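Local coordinates for protein putative transcriptional regulator, sugar-binding family (Arthrobacter aurescens, PDB 3NZE) that probably acts as a DNA-binding transcriptional regulator of the SorC family that responds to a sugar ligand, at residues 156-161 and 190-195. Residues are numbered along the deposited sequence; the frame is centred on the assembly and turned at random.
Sequences FGVGSV and GDVATV
G159 and D191 form an antiparallel hydrogen-bonded pair that joins strand 153-160 to the end of strand 188-192. Its two bonds are unequal: G159 N to D191 O is 2.9 Å, with the donor 19° from the carbonyl plane, whereas D191 N reaches G159 O at 3.2 Å from well above that carbonyl's plane. Next along is the non-hydrogen-bonded pair S160 and G190. Packing is tightest here, G159 O lying 3.1 Å from G190 CA; G190 has no CB, and G159 O crowds the position one would take. The carboxylate of D191 likewise takes up the place a CB on G159 would need, D191 OD1 lying 3.3 Å from G159 CA. With chi1 at 82°, CG of D191 lies between its backbone N and carbonyl carbon, which brings the carboxylate back toward G159. D191 OD1 is hydrogen-bonded to Y170, while D191 OD2 accepts T194 N (2.8 Å) on its anti side, the donor tilted out of the carboxylate plane: an Asx motif in which D191, just before the type I' turn V192-V195, holds the turn's T194 N. An alanine in place of D191 would probably leave T194 N and the Y170 hydroxyl without this acceptor and let the hairpin turn shift.

Toward F156 the pairing opens out. CG1 of V192 lies over one face of the F156 ring, 24° off the normal and displaced toward the rim at CD1 (3.6 Å), a CH-pi contact; the F156 side chain also packs on C228 of strand 225-230. Direct backbone bonding gives way to one water, which donates to G157 O and accepts from A193 N. The chemistry thus changes along the contact, from direct backbone hydrogen bonding beside a buried, doubly engaged carboxylate to apolar packing and a solvent bridge.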
loop_
_atom_site.group_PDB
_atom_site.type_symbol
_atom_site.label_atom_id
_atom_site.label_comp_id
_atom_site.label_asym_id
_atom_site.label_seq_id
_atom_site.Cartn_x
_atom_site.Cartn_y
_atom_site.Cartn_z
ATOM N N PHE A 156 -3.339 -0.713 -1.338
ATOM C CA PHE A 156 -2.061 -0.571 -0.647
ATOM C C PHE A 156 -2.098 0.400 0.517
ATOM O O PHE A 156 -2.897 1.339 0.542
ATOM C CB PHE A 156 -0.955 -0.132 -1.613
ATOM C CG PHE A 156 -1.298 1.095 -2.435
ATOM C CD1 PHE A 156 -1.052 2.374 -1.949
ATOM C CD2 PHE A 156 -1.851 0.952 -3.694
ATOM C CE1 PHE A 156 -1.355 3.501 -2.716
ATOM C CE2 PHE A 156 -2.155 2.074 -4.474
ATOM C CZ PHE A 156 -1.903 3.348 -3.981
ATOM N N GLY A 157 -1.193 0.179 1.466
ATOM C CA GLY A 157 -0.906 1.160 2.493
ATOM C C GLY A 157 0.311 1.986 2.089
ATOM O O GLY A 157 0.779 1.921 0.951
ATOM N N VAL A 158 0.825 2.774 3.026
ATOM C CA VAL A 158 1.954 3.653 2.740
ATOM C C VAL A 158 2.984 3.546 3.855
ATOM O O VAL A 158 2.642 3.674 5.036
ATOM C CB VAL A 158 1.503 5.127 2.632
ATOM C CG1 VAL A 158 2.687 6.039 2.303
ATOM C CG2 VAL A 158 0.428 5.278 1.562
ATOM N N GLY A 159 4.239 3.303 3.482
ATOM C CA GLY A 159 5.331 3.357 4.434
ATOM C C GLY A 159 5.767 4.799 4.597
ATOM O O GLY A 159 5.587 5.613 3.688
ATOM N N SER A 160 6.339 5.125 5.751
ATOM C CA SER A 160 6.722 6.500 6.035
ATOM C C SER A 160 8.068 6.551 6.743
ATOM O O SER A 160 8.320 5.782 7.672
ATOM C CB SER A 160 5.653 7.190 6.885
ATOM O OG SER A 160 5.820 8.601 6.875
ATOM N N VAL A 161 8.931 7.445 6.279
ATOM C CA VAL A 161 10.209 7.694 6.925
ATOM C C VAL A 161 10.042 8.952 7.767
ATOM O O VAL A 161 9.672 10.004 7.245
ATOM C CB VAL A 161 11.325 7.922 5.887
ATOM C CG1 VAL A 161 12.685 7.955 6.567
ATOM C CG2 VAL A 161 11.285 6.844 4.811
ATOM N N GLY A 190 8.919 7.904 2.029
ATOM C CA GLY A 190 8.009 6.784 2.174
ATOM C C GLY A 190 8.009 5.835 0.995
ATOM O O GLY A 190 8.834 5.948 0.084
ATOM N N ASP A 191 7.074 4.890 1.006
ATOM C CA ASP A 191 7.012 3.892 -0.048
ATOM C C ASP A 191 5.601 3.396 -0.252
ATOM O O ASP A 191 4.763 3.466 0.645
ATOM C CB ASP A 191 7.927 2.683 0.254
ATOM C CG ASP A 191 7.274 1.657 1.199
ATOM O OD1 ASP A 191 7.427 1.801 2.429
ATOM O OD2 ASP A 191 6.607 0.706 0.717
ATOM N N VAL A 192 5.348 2.908 -1.458
ATOM C CA VAL A 192 4.194 2.069 -1.698
ATOM C C VAL A 192 4.714 0.781 -2.298
ATOM O O VAL A 192 5.483 0.806 -3.266
ATOM C CB VAL A 192 3.218 2.734 -2.666
ATOM C CG1 VAL A 192 2.274 1.692 -3.245
ATOM C CG2 VAL A 192 2.446 3.823 -1.935
ATOM N N ALA A 193 4.313 -0.344 -1.708
ATOM C CA ALA A 193 4.721 -1.671 -2.189
ATOM C C ALA A 193 6.245 -1.857 -2.225
ATOM O O ALA A 193 6.776 -2.608 -3.055
ATOM C CB ALA A 193 4.100 -1.943 -3.572
ATOM N N THR A 194 6.926 -1.174 -1.310
ATOM C CA THR A 194 8.387 -1.174 -1.193
ATOM C C THR A 194 9.110 -0.391 -2.296
ATOM O O THR A 194 10.329 -0.489 -2.429
ATOM C CB THR A 194 9.011 -2.603 -0.989
ATOM O OG1 THR A 194 9.126 -3.290 -2.244
ATOM C CG2 THR A 194 8.189 -3.418 -0.000
ATOM N N VAL A 195 8.365 0.400 -3.074
ATOM C CA VAL A 195 8.975 1.321 -4.031
ATOM C C VAL A 195 8.919 2.733 -3.450
ATOM O O VAL A 195 7.840 3.263 -3.186
ATOM C CB VAL A 195 8.284 1.306 -5.411
ATOM C CG1 VAL A 195 9.035 2.203 -6.410
ATOM C CG2 VAL A 195 8.187 -0.113 -5.958
HETATM O O HOH W 1 2.536 -0.183 0.493
#